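Local coordinates for protein porin (Acinetobacter baumannii AB307-0294, PDB 5DL7) that forms a beta-barrel in the outer membrane that probably lets small solutes, possibly including vanillate, across it, at residues 53-58 with 70-75; 136-141 with 298-303; 207-212 with 232-237. One frame throughout, in Å; residues are numbered along the deposited sequence.

Contact 1 (53-58 with 70-75); sequences LIFKGQ and VDVLAM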
ATOM      1  N   LEU A  53       5.614   7.998 -16.533  1.00 31.01           N
ATOM      2  CA  LEU A  53       6.362   6.866 -17.140  1.00 33.38           C
ATOM      3  C   LEU A  53       7.201   6.189 -16.128  1.00 30.09           C
ATOM      4  O   LEU A  53       7.902   6.812 -15.327  1.00 31.72           O
ATOM      5  CB  LEU A  53       7.367   7.373 -18.263  1.00 37.88           C
ATOM      6  CG  LEU A  53       6.683   7.976 -19.374  1.00 46.48           C
ATOM      7  CD1 LEU A  53       7.770   8.697 -20.218  1.00 50.89           C
ATOM      8  CD2 LEU A  53       5.912   6.988 -20.322  1.00 52.00           C
ATOM      9  N   ILE A  54       7.159   4.849 -16.132  1.00 29.75           N
ATOM     10  CA  ILE A  54       7.999   4.101 -15.300  1.00 29.30           C
ATOM     11  C   ILE A  54       8.658   2.927 -16.076  1.00 31.11           C
ATOM     12  O   ILE A  54       7.928   2.102 -16.714  1.00 33.20           O
ATOM     13  CB  ILE A  54       7.176   3.441 -14.175  1.00 33.25           C
ATOM     14  CG1 ILE A  54       6.454   4.503 -13.354  1.00 35.50           C
ATOM     15  CG2 ILE A  54       8.033   2.649 -13.181  1.00 33.07           C
ATOM     16  CD1 ILE A  54       5.000   4.298 -13.181  1.00 41.93           C
ATOM     17  N   PHE A  55      10.006   2.814 -15.969  1.00 30.47           N
ATOM     18  CA  PHE A  55      10.766   1.753 -16.582  1.00 30.00           C
ATOM     19  C   PHE A  55      11.280   0.879 -15.443  1.00 30.32           C
ATOM     20  O   PHE A  55      11.960   1.398 -14.526  1.00 31.68           O
ATOM     21  CB  PHE A  55      11.936   2.220 -17.435  1.00 33.16           C
ATOM     22  CG  PHE A  55      12.758   1.104 -17.903  1.00 33.64           C
ATOM     23  CD1 PHE A  55      12.310   0.314 -18.967  1.00 38.25           C
ATOM     24  CD2 PHE A  55      13.866   0.799 -17.299  1.00 34.08           C
ATOM     25  CE1 PHE A  55      13.108  -0.785 -19.394  1.00 38.61           C
ATOM     26  CE2 PHE A  55      14.639  -0.292 -17.666  1.00 38.00           C
ATOM     27  CZ  PHE A  55      14.290  -1.048 -18.717  1.00 39.02           C
ATOM     28  N   LYS A  56      11.058  -0.443 -15.497  1.00 31.04           N
ATOM     29  CA  LYS A  56      11.558  -1.380 -14.464  1.00 32.56           C
ATOM     30  C   LYS A  56      12.262  -2.463 -15.123  1.00 34.92           C
ATOM     31  O   LYS A  56      11.697  -3.152 -15.988  1.00 38.24           O
ATOM     32  CB  LYS A  56      10.332  -1.875 -13.620  1.00 36.69           C
ATOM     33  CG  LYS A  56      10.754  -2.879 -12.581  1.00 43.22           C
ATOM     34  CD  LYS A  56       9.632  -3.260 -11.631  1.00 49.25           C
ATOM     35  CE  LYS A  56      10.220  -4.300 -10.694  1.00 60.78           C
ATOM     36  NZ  LYS A  56       9.476  -4.214  -9.385  1.00 69.75           N
ATOM     37  N   GLY A  57      13.553  -2.588 -14.875  1.00 36.57           N
ATOM     38  CA  GLY A  57      14.440  -3.497 -15.579  1.00 39.79           C
ATOM     39  C   GLY A  57      15.066  -4.419 -14.481  1.00 44.00           C
ATOM     40  O   GLY A  57      15.477  -3.917 -13.440  1.00 41.52           O
ATOM     41  N   GLN A  58      15.153  -5.742 -14.710  1.00 44.26           N
ATOM     42  CA  GLN A  58      15.800  -6.647 -13.764  1.00 48.86           C
ATOM     43  C   GLN A  58      16.627  -7.608 -14.534  1.00 53.00           C
ATOM     44  O   GLN A  58      16.010  -8.319 -15.302  1.00 55.53           O
ATOM     45  CB  GLN A  58      14.671  -7.344 -12.872  1.00 51.35           C
ATOM     46  CG  GLN A  58      13.654  -6.462 -12.275  1.00 50.09           C
ATOM     47  CD  GLN A  58      12.507  -7.179 -11.598  1.00 58.05           C
ATOM     48  OE1 GLN A  58      11.353  -6.915 -11.847  1.00 60.57           O
ATOM     49  NE2 GLN A  58      12.815  -7.980 -10.654  1.00 59.60           N
ATOM     50  N   VAL A  70      21.994  -6.486 -11.949  1.00 42.68           N
ATOM     51  CA  VAL A  70      21.588  -5.087 -11.666  1.00 43.52           C
ATOM     52  C   VAL A  70      20.119  -4.930 -11.960  1.00 41.90           C
ATOM     53  O   VAL A  70      19.610  -5.538 -12.906  1.00 46.40           O
ATOM     54  CB  VAL A  70      22.509  -4.157 -12.434  1.00 43.00           C
ATOM     55  CG1 VAL A  70      22.500  -4.441 -13.915  1.00 49.60           C
ATOM     56  CG2 VAL A  70      22.025  -2.717 -12.266  1.00 43.64           C
ATOM     57  N   ASP A  71      19.408  -4.128 -11.217  1.00 38.12           N
ATOM     58  CA  ASP A  71      18.001  -3.848 -11.485  1.00 37.68           C
ATOM     59  C   ASP A  71      17.948  -2.227 -11.487  1.00 40.03           C
ATOM     60  O   ASP A  71      18.755  -1.539 -10.908  1.00 35.76           O
ATOM     61  CB  ASP A  71      17.029  -4.230 -10.419  1.00 37.68           C
ATOM     62  CG  ASP A  71      16.961  -5.811 -10.094  1.00 41.00           C
ATOM     63  OD1 ASP A  71      17.294  -6.530 -11.043  1.00 43.58           O
ATOM     64  OD2 ASP A  71      16.622  -6.246  -8.886  1.00 44.59           O
ATOM     65  N   VAL A  72      16.999  -1.699 -12.199  1.00 39.18           N
ATOM     66  CA  VAL A  72      16.854  -0.275 -12.334  1.00 37.56           C
ATOM     67  C   VAL A  72      15.350   0.060 -12.298  1.00 37.17           C
ATOM     68  O   VAL A  72      14.484  -0.695 -12.852  1.00 35.31           O
ATOM     69  CB  VAL A  72      17.550   0.227 -13.493  1.00 38.91           C
ATOM     70  CG1 VAL A  72      16.941  -0.303 -14.728  1.00 44.73           C
ATOM     71  CG2 VAL A  72      17.469   1.769 -13.681  1.00 41.95           C
ATOM     72  N   LEU A  73      14.992   1.204 -11.680  1.00 32.30           N
ATOM     73  CA  LEU A  73      13.613   1.673 -11.718  1.00 32.29           C
ATOM     74  C   LEU A  73      13.762   3.204 -12.162  1.00 32.16           C
ATOM     75  O   LEU A  73      14.286   3.928 -11.377  1.00 33.90           O
ATOM     76  CB  LEU A  73      13.033   1.565 -10.421  1.00 32.14           C
ATOM     77  CG  LEU A  73      11.597   1.972 -10.213  1.00 37.10           C
ATOM     78  CD1 LEU A  73      10.606   1.118 -11.057  1.00 37.21           C
ATOM     79  CD2 LEU A  73      11.271   2.026  -8.758  1.00 37.17           C
ATOM     80  N   ALA A  74      13.181   3.632 -13.202  1.00 32.08           N
ATOM     81  CA  ALA A  74      13.254   5.049 -13.677  1.00 32.00           C
ATOM     82  C   ALA A  74      11.840   5.587 -13.797  1.00 36.52           C
ATOM     83  O   ALA A  74      10.964   4.908 -14.356  1.00 35.73           O
ATOM     84  CB  ALA A  74      13.965   5.102 -14.947  1.00 36.03           C
ATOM     85  N   MET A  75      11.586   6.838 -13.302  1.00 32.96           N
ATOM     86  CA  MET A  75      10.229   7.473 -13.080  1.00 31.63           C
ATOM     87  C   MET A  75      10.286   8.879 -13.584  1.00 33.25           C
ATOM     88  O   MET A  75      11.269   9.566 -13.335  1.00 34.22           O
ATOM     89  CB  MET A  75       9.862   7.435 -11.688  1.00 29.51           C
ATOM     90  CG  MET A  75       9.715   6.042 -11.096  1.00 28.62           C
ATOM     91  SD  MET A  75       9.875   5.844  -9.363  1.00 31.32           S
ATOM     92  CE  MET A  75      11.736   5.802  -9.251  1.00 30.99           C
TER
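F55 and A74 form an antiparallel hydrogen-bonded pair, and so do G57 and V72. The straightest of their four backbone bonds runs from G57 N to V72 O (2.9 Å, 170°). The pairs I54-M75, K56-L73 and Q58-D71 are non-hydrogen-bonded, and their side chains share one face of the sheet.

On the sheet face that carries F55, V72 and A74, the phenyl ring crosses V72 at about a right angle. V72 CG1 meets the ring at its edge, close to the ring plane, 3.7 Å from F55 CE2. The valine sets CG1 between its own backbone N and carbonyl carbon (chi1 65°), and this carries the methyl toward the ring. The ring reaches over G57, which has no side chain; F55 CE2 is 3.8 Å from G57 CA. F55 also touches the C-terminal F419.

On the opposite face, I54 and L73 run side by side in the same direction. I54 CG2 and L73 CD1 touch at 3.7 Å. L73 CD1 also passes 3.9 Å from K56 CB, while the extended lysine leads its amine away. D71 turns its carboxylate across the strand pair, and D71 OD1 lies 3.3 Å from Q58 CB. That oxygen has its main partner in K114, with which it forms a salt bridge. I54 and M75 both pack on F142 of an inward-folded loop, so this face probably lines the barrel interior. Alternating outer and inner side chains on neighbouring antiparallel strands are typical of a porin beta-barrel hairpin, here 46-58 with 66-79.

Contact 2 (136-141 with 298-303); sequences SSPARL and GTESPV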
ATOM      1  N   SER A 136       6.198  -0.946   0.422  1.00 22.11           N
ATOM      2  CA  SER A 136       6.230   0.270  -0.427  1.00 25.58           C
ATOM      3  C   SER A 136       4.806   0.632  -0.910  1.00 24.00           C
ATOM      4  O   SER A 136       4.103  -0.178  -1.506  1.00 26.70           O
ATOM      5  CB  SER A 136       7.017  -0.056  -1.647  1.00 27.65           C
ATOM      6  OG  SER A 136       6.732   0.818  -2.782  1.00 29.19           O
ATOM      7  N   SER A 137       4.438   1.837  -0.670  1.00 22.94           N
ATOM      8  CA  SER A 137       3.137   2.293  -1.193  1.00 24.26           C
ATOM      9  C   SER A 137       3.097   2.337  -2.721  1.00 25.28           C
ATOM     10  O   SER A 137       3.881   3.022  -3.373  1.00 24.31           O
ATOM     11  CB  SER A 137       2.782   3.695  -0.672  1.00 25.32           C
ATOM     12  OG  SER A 137       1.554   4.131  -1.202  1.00 25.87           O
ATOM     13  N   PRO A 138       2.127   1.674  -3.315  1.00 25.06           N
ATOM     14  CA  PRO A 138       1.886   1.751  -4.653  1.00 27.89           C
ATOM     15  C   PRO A 138       0.667   2.732  -4.982  1.00 26.65           C
ATOM     16  O   PRO A 138       0.322   2.769  -6.172  1.00 32.37           O
ATOM     17  CB  PRO A 138       1.439   0.258  -5.001  1.00 28.83           C
ATOM     18  CG  PRO A 138       0.566   0.088  -3.856  1.00 27.57           C
ATOM     19  CD  PRO A 138       1.255   0.647  -2.607  1.00 28.59           C
ATOM     20  N   ALA A 139       0.183   3.440  -4.025  1.00 24.99           N
ATOM     21  CA  ALA A 139      -1.180   4.039  -4.149  1.00 25.84           C
ATOM     22  C   ALA A 139      -1.159   5.430  -4.759  1.00 26.95           C
ATOM     23  O   ALA A 139      -2.223   5.970  -5.043  1.00 25.23           O
ATOM     24  CB  ALA A 139      -1.735   4.089  -2.777  1.00 26.63           C
ATOM     25  N   ARG A 140       0.019   5.941  -5.209  1.00 23.93           N
ATOM     26  CA  ARG A 140       0.094   7.210  -5.937  1.00 24.91           C
ATOM     27  C   ARG A 140       0.737   7.007  -7.277  1.00 25.42           C
ATOM     28  O   ARG A 140       0.575   5.918  -7.888  1.00 27.74           O
ATOM     29  CB  ARG A 140       0.540   8.400  -5.025  1.00 24.44           C
ATOM     30  CG  ARG A 140      -0.322   8.713  -3.853  1.00 23.54           C
ATOM     31  CD  ARG A 140      -1.698   9.271  -4.201  1.00 24.89           C
ATOM     32  NE  ARG A 140      -2.413   9.523  -2.962  1.00 25.15           N
ATOM     33  CZ  ARG A 140      -3.050   8.667  -2.199  1.00 27.08           C
ATOM     34  NH1 ARG A 140      -3.134   7.368  -2.502  1.00 27.80           N
ATOM     35  NH2 ARG A 140      -3.539   9.019  -1.009  1.00 27.44           N
ATOM     36  N   LEU A 141       1.470   7.961  -7.838  1.00 25.51           N
ATOM     37  CA  LEU A 141       1.905   7.838  -9.149  1.00 25.14           C
ATOM     38  C   LEU A 141       3.042   6.851  -9.265  1.00 25.28           C
ATOM     39  O   LEU A 141       3.154   6.159 -10.240  1.00 26.85           O
ATOM     40  CB  LEU A 141       2.296   9.209  -9.707  1.00 26.82           C
ATOM     41  CG  LEU A 141       2.606   9.262 -11.176  1.00 28.88           C
ATOM     42  CD1 LEU A 141       1.290   9.021 -11.982  1.00 30.26           C
ATOM     43  CD2 LEU A 141       3.202  10.626 -11.643  1.00 30.54           C
ATOM     44  N   GLY A 298       4.676   7.591   4.917  1.00 22.35           N
ATOM     45  CA  GLY A 298       4.458   7.666   3.461  1.00 23.04           C
ATOM     46  C   GLY A 298       3.632   6.581   2.787  1.00 25.42           C
ATOM     47  O   GLY A 298       3.648   6.385   1.546  1.00 24.03           O
ATOM     48  N   THR A 299       2.967   5.800   3.659  1.00 23.25           N
ATOM     49  CA  THR A 299       2.299   4.558   3.177  1.00 25.08           C
ATOM     50  C   THR A 299       0.950   4.325   3.979  1.00 25.40           C
ATOM     51  O   THR A 299       0.664   5.112   4.851  1.00 28.77           O
ATOM     52  CB  THR A 299       3.247   3.339   3.184  1.00 27.90           C
ATOM     53  OG1 THR A 299       2.665   2.238   2.294  1.00 31.24           O
ATOM     54  CG2 THR A 299       3.543   2.955   4.488  1.00 26.77           C
ATOM     55  N   GLU A 300       0.240   3.387   3.417  1.00 25.77           N
ATOM     56  CA  GLU A 300      -1.047   2.970   3.943  1.00 26.77           C
ATOM     57  C   GLU A 300      -0.814   2.082   5.103  1.00 21.19           C
ATOM     58  O   GLU A 300       0.208   1.386   5.287  1.00 22.67           O
ATOM     59  CB  GLU A 300      -1.844   2.251   2.797  1.00 26.09           C
ATOM     60  CG  GLU A 300      -2.368   3.261   1.742  1.00 29.85           C
ATOM     61  CD  GLU A 300      -1.223   3.962   0.879  1.00 29.96           C
ATOM     62  OE1 GLU A 300      -0.329   3.127   0.427  1.00 30.41           O
ATOM     63  OE2 GLU A 300      -1.405   5.205   0.725  1.00 31.80           O
ATOM     64  N   SER A 301      -1.822   2.026   6.031  1.00 22.23           N
ATOM     65  CA  SER A 301      -1.735   0.964   7.099  1.00 20.43           C
ATOM     66  C   SER A 301      -1.652  -0.417   6.533  1.00 19.75           C
ATOM     67  O   SER A 301      -2.255  -0.735   5.461  1.00 21.19           O
ATOM     68  CB  SER A 301      -3.059   1.073   7.943  1.00 21.27           C
ATOM     69  OG  SER A 301      -3.042   0.008   8.907  1.00 22.16           O
ATOM     70  N   PRO A 302      -0.870  -1.271   7.107  1.00 20.34           N
ATOM     71  CA  PRO A 302      -0.639  -2.630   6.641  1.00 19.90           C
ATOM     72  C   PRO A 302      -1.673  -3.693   6.953  1.00 20.46           C
ATOM     73  O   PRO A 302      -1.493  -4.844   6.625  1.00 20.19           O
ATOM     74  CB  PRO A 302       0.729  -2.990   7.225  1.00 19.71           C
ATOM     75  CG  PRO A 302       0.620  -2.368   8.560  1.00 19.78           C
ATOM     76  CD  PRO A 302       0.037  -0.963   8.245  1.00 19.13           C
ATOM     77  N   VAL A 303      -2.784  -3.260   7.520  1.00 20.41           N
ATOM     78  CA  VAL A 303      -3.857  -4.177   7.938  1.00 20.69           C
ATOM     79  C   VAL A 303      -4.667  -4.640   6.753  1.00 20.79           C
ATOM     80  O   VAL A 303      -4.539  -4.183   5.645  1.00 20.70           O
ATOM     81  CB  VAL A 303      -4.730  -3.419   8.987  1.00 20.62           C
ATOM     82  CG1 VAL A 303      -3.955  -2.937  10.206  1.00 23.75           C
ATOM     83  CG2 VAL A 303      -5.511  -2.312   8.352  1.00 21.01           C
TER
HETATM   84  O   HOH W   1      -3.982   5.866  -0.304  1.00 37.71           O
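S137 OG donates a hydrogen bond to E300 OE1 at 2.7 Å. The bond reaches the oxygen on its syn side, the side of the other carboxylate oxygen. With OG anti to the backbone N (chi1 179°), the S137 side chain points at the carboxylate of E300. The same OG accepts from A139 N at 3.2 Å, which makes an ST turn. It also bonds to NH1 of R172, and R172 makes a salt bridge with E300 OE2. Three hydrogen bonds thus grip S137 OG, which donates one and accepts two.

E300 bends at chi2 (68°), which folds the carboxylate back onto the 136-141 loop. The methyl of A139 packs against both of its oxygens, with A139 CB 3.6 Å from E300 OE1. T299 brings its hydroxyl alongside S137, where T299 OG1 lies 3.3 Å from S137 CB. That hydroxyl is bonded to F135 O.

Both segments belong to loops that reach into the barrel, close to the centre of the chain. In OprD-family channels, inward-folded loops narrow the pore, and this contact probably helps shape that constriction.

R140 approaches E300 without a direct salt bridge. R140 NH1 stays 4.3 Å from E300 OE2, and the oxygen lies well out of the guanidinium plane. One water closes the gap: it accepts from R140 NH1 at 2.8 Å, at the guanidinium edge, and donates to E300 OE2. R140 NH1 also bonds to A139 O at 3.0 Å. It sits above that carbonyl's plane, although A139 O is in the guanidinium plane. R140 NE bonds to S91 O, which further fixes the rotation of the group. With R140 and R172 nearby, the carboxylate of E300 is probably ionised.

Contact 3 (207-212 with 232-237); sequences LKDYRL and GKQPLN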
ATOM      1  N   LEU A 207       2.250 -23.453   2.123  1.00 37.17           N
ATOM      2  CA  LEU A 207       1.550 -24.772   2.121  1.00 43.40           C
ATOM      3  C   LEU A 207       0.768 -24.991   0.846  1.00 43.86           C
ATOM      4  O   LEU A 207       0.828 -24.126  -0.100  1.00 42.72           O
ATOM      5  CB  LEU A 207       0.606 -24.958   3.313  1.00 48.13           C
ATOM      6  CG  LEU A 207       1.330 -24.546   4.582  1.00 49.80           C
ATOM      7  CD1 LEU A 207       0.352 -24.726   5.755  1.00 53.83           C
ATOM      8  CD2 LEU A 207       2.508 -25.505   4.653  1.00 57.48           C
ATOM      9  N   LYS A 208      -0.031 -26.058   0.795  1.00 43.76           N
ATOM     10  CA  LYS A 208      -0.775 -26.290  -0.429  1.00 47.13           C
ATOM     11  C   LYS A 208      -1.709 -25.098  -0.762  1.00 47.41           C
ATOM     12  O   LYS A 208      -1.697 -24.503  -1.888  1.00 48.72           O
ATOM     13  CB  LYS A 208      -1.588 -27.624  -0.281  1.00 54.83           C
ATOM     14  CG  LYS A 208      -2.139 -28.040  -1.665  1.00 58.32           C
ATOM     15  CD  LYS A 208      -2.807 -29.400  -1.671  1.00 65.23           C
ATOM     16  CE  LYS A 208      -3.918 -29.423  -0.663  1.00 68.81           C
ATOM     17  NZ  LYS A 208      -4.501 -30.774  -0.711  1.00 76.12           N
ATOM     18  N   ASP A 209      -2.511 -24.842   0.265  1.00 37.94           N
ATOM     19  CA  ASP A 209      -3.577 -23.872   0.093  1.00 37.32           C
ATOM     20  C   ASP A 209      -3.407 -22.625   0.969  1.00 37.58           C
ATOM     21  O   ASP A 209      -4.123 -21.640   0.753  1.00 36.50           O
ATOM     22  CB  ASP A 209      -4.848 -24.516   0.460  1.00 38.55           C
ATOM     23  CG  ASP A 209      -5.333 -25.568  -0.553  1.00 45.02           C
ATOM     24  OD1 ASP A 209      -4.940 -25.616  -1.761  1.00 44.53           O
ATOM     25  OD2 ASP A 209      -6.103 -26.409  -0.051  1.00 48.29           O
ATOM     26  N   TYR A 210      -2.363 -22.536   1.817  1.00 33.04           N
ATOM     27  CA  TYR A 210      -2.183 -21.515   2.774  1.00 29.45           C
ATOM     28  C   TYR A 210      -0.748 -21.055   2.784  1.00 31.46           C
ATOM     29  O   TYR A 210       0.189 -21.842   2.469  1.00 33.80           O
ATOM     30  CB  TYR A 210      -2.562 -21.881   4.155  1.00 31.93           C
ATOM     31  CG  TYR A 210      -3.972 -22.054   4.450  1.00 32.27           C
ATOM     32  CD1 TYR A 210      -4.657 -23.179   4.025  1.00 35.39           C
ATOM     33  CD2 TYR A 210      -4.690 -20.983   4.885  1.00 33.06           C
ATOM     34  CE1 TYR A 210      -6.057 -23.268   4.200  1.00 35.68           C
ATOM     35  CE2 TYR A 210      -6.035 -21.111   5.151  1.00 31.51           C
ATOM     36  CZ  TYR A 210      -6.717 -22.186   4.741  1.00 34.28           C
ATOM     37  OH  TYR A 210      -8.080 -22.309   4.896  1.00 34.92           O
ATOM     38  N   ARG A 211      -0.525 -19.805   3.113  1.00 28.52           N
ATOM     39  CA  ARG A 211       0.811 -19.224   3.293  1.00 27.27           C
ATOM     40  C   ARG A 211       0.806 -18.765   4.717  1.00 27.31           C
ATOM     41  O   ARG A 211      -0.128 -18.010   5.129  1.00 27.56           O
ATOM     42  CB  ARG A 211       1.019 -18.111   2.321  1.00 31.50           C
ATOM     43  CG  ARG A 211       2.291 -17.285   2.532  1.00 32.45           C
ATOM     44  CD  ARG A 211       2.500 -16.197   1.455  1.00 36.48           C
ATOM     45  NE  ARG A 211       1.532 -15.095   1.619  1.00 36.08           N
ATOM     46  CZ  ARG A 211       1.719 -13.830   1.213  1.00 38.80           C
ATOM     47  NH1 ARG A 211       2.744 -13.602   0.380  1.00 44.07           N
ATOM     48  NH2 ARG A 211       0.770 -12.900   1.378  1.00 41.54           N
ATOM     49  N   LEU A 212       1.891 -18.961   5.443  1.00 25.41           N
ATOM     50  CA  LEU A 212       2.048 -18.518   6.882  1.00 25.98           C
ATOM     51  C   LEU A 212       3.272 -17.598   6.914  1.00 24.44           C
ATOM     52  O   LEU A 212       4.251 -17.882   6.242  1.00 25.50           O
ATOM     53  CB  LEU A 212       2.368 -19.710   7.772  1.00 28.95           C
ATOM     54  CG  LEU A 212       1.445 -20.865   7.741  1.00 39.89           C
ATOM     55  CD1 LEU A 212       1.863 -21.931   8.779  1.00 44.43           C
ATOM     56  CD2 LEU A 212      -0.026 -20.617   7.831  1.00 43.00           C
ATOM     57  N   GLY A 232      -5.093 -17.819   2.648  1.00 29.23           N
ATOM     58  CA  GLY A 232      -5.315 -19.025   1.925  1.00 30.86           C
ATOM     59  C   GLY A 232      -6.485 -18.986   0.991  1.00 31.42           C
ATOM     60  O   GLY A 232      -7.213 -17.967   0.952  1.00 29.33           O
ATOM     61  N   LYS A 233      -6.509 -20.010   0.182  1.00 32.51           N
ATOM     62  CA  LYS A 233      -7.606 -20.233  -0.762  1.00 33.23           C
ATOM     63  C   LYS A 233      -7.778 -21.732  -0.794  1.00 37.59           C
ATOM     64  O   LYS A 233      -6.909 -22.467  -1.330  1.00 35.25           O
ATOM     65  CB  LYS A 233      -7.234 -19.674  -2.121  1.00 36.39           C
ATOM     66  CG  LYS A 233      -8.308 -20.052  -3.161  1.00 43.45           C
ATOM     67  CD  LYS A 233      -7.948 -19.307  -4.479  1.00 48.80           C
ATOM     68  CE  LYS A 233      -8.805 -19.731  -5.661  1.00 58.89           C
ATOM     69  NZ  LYS A 233      -8.092 -19.295  -6.925  1.00 63.29           N
ATOM     70  N   GLN A 234      -8.775 -22.186  -0.098  1.00 34.77           N
ATOM     71  CA  GLN A 234      -8.938 -23.558   0.111  1.00 38.76           C
ATOM     72  C   GLN A 234     -10.256 -24.029  -0.597  1.00 39.59           C
ATOM     73  O   GLN A 234     -11.335 -23.581  -0.243  1.00 37.18           O
ATOM     74  CB  GLN A 234      -9.169 -23.782   1.617  1.00 40.06           C
ATOM     75  CG  GLN A 234      -9.356 -25.230   2.057  1.00 45.08           C
ATOM     76  CD  GLN A 234      -9.624 -25.337   3.554  1.00 46.12           C
ATOM     77  OE1 GLN A 234      -9.387 -24.503   4.359  1.00 44.52           O
ATOM     78  NE2 GLN A 234     -10.096 -26.462   3.900  1.00 51.95           N
ATOM     79  N   PRO A 235     -10.158 -25.050  -1.425  1.00 41.45           N
ATOM     80  CA  PRO A 235     -11.408 -25.536  -2.089  1.00 43.84           C
ATOM     81  C   PRO A 235     -12.219 -26.268  -1.072  1.00 46.05           C
ATOM     82  O   PRO A 235     -11.675 -27.180  -0.501  1.00 54.01           O
ATOM     83  CB  PRO A 235     -10.900 -26.486  -3.145  1.00 48.30           C
ATOM     84  CG  PRO A 235      -9.421 -26.586  -3.020  1.00 48.17           C
ATOM     85  CD  PRO A 235      -8.912 -25.586  -2.045  1.00 43.21           C
ATOM     86  N   LEU A 236     -13.502 -25.964  -0.887  1.00 45.22           N
ATOM     87  CA  LEU A 236     -14.442 -26.735  -0.053  1.00 46.03           C
ATOM     88  C   LEU A 236     -15.143 -27.852  -0.859  1.00 51.76           C
ATOM     89  O   LEU A 236     -15.661 -28.802  -0.262  1.00 57.53           O
ATOM     90  CB  LEU A 236     -15.480 -25.857   0.602  1.00 42.98           C
ATOM     91  CG  LEU A 236     -14.953 -24.712   1.472  1.00 45.00           C
ATOM     92  CD1 LEU A 236     -16.011 -23.813   2.038  1.00 44.34           C
ATOM     93  CD2 LEU A 236     -14.060 -25.290   2.581  1.00 46.45           C
ATOM     94  N   ASN A 237     -15.267 -27.668  -2.176  1.00 51.03           N
ATOM     95  CA  ASN A 237     -15.693 -28.690  -3.146  1.00 55.12           C
ATOM     96  C   ASN A 237     -15.200 -28.161  -4.513  1.00 55.10           C
ATOM     97  O   ASN A 237     -14.444 -27.180  -4.570  1.00 53.24           O
ATOM     98  CB  ASN A 237     -17.194 -28.897  -3.149  1.00 57.49           C
ATOM     99  CG  ASN A 237     -17.937 -27.598  -3.473  1.00 57.88           C
ATOM    100  OD1 ASN A 237     -17.618 -26.882  -4.434  1.00 56.94           O
ATOM    101  ND2 ASN A 237     -18.911 -27.318  -2.712  1.00 59.17           N
TER
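D209 meets G232, K233 and P235 near the open end of the antiparallel hairpin 210-219 with 223-235, part of the porin barrel wall. The site lies by the short turns that link the strands, probably on the periplasmic side. D209 sits in the turn from strand 198-206, just before strand 210-219 begins. Its carbonyl oxygen D209 O accepts from K233 N at 2.9 Å. Beside this bond, D209 CB packs 3.4 Å from K233 O. D209 places CG anti to its carbonyl carbon (chi1 -72°). The D209 and P235 side chains approach each other from opposite directions, and D209 OD2 ends 3.5 Å from P235 CD.

Y210 follows, paired with G232 as an antiparallel non-hydrogen-bonded pair. The tyrosine ring leans over the glycine. G232 CA sits over one ring face, 4.1 Å from the centroid of the Y210 ring, in a CH-pi contact. G232 has no side chain, and the ring lies directly on its CA; Y210 CD2 is 3.6 Å from G232 CA. Y210 also packs on F242 and S244 of the next strand, 240-253.

Q234 is extended, with CG anti to the backbone N, which brings OE1 to the edge of the Y210 ring, in its plane. The amide and ring planes stand 68° apart. Y210 OH donates to Q234 OE1 at 2.6 Å, in the plane of the amide carbonyl.

How the contacts relate
From the N terminus, contact 1 comes first and closes the hairpin of strands 46-58 and 66-79 in the barrel wall, which has a short connecting loop. Contact 2 opens only after it, at 136-141, and closes at 298-303, so it spans a large part of the barrel. Contact 3 falls wholly within that span and closes the hairpin 210-219 with 223-235. No loops cross. Contacts 1 and 3 bind neighbouring wall strands and lie about 34 Å apart between centres. Contact 2 joins two inward-folded loops near the middle. It touches contact 1 where L141 O packs on I54 CD1, 3.9 Å apart. Contact 3 touches neither of the others.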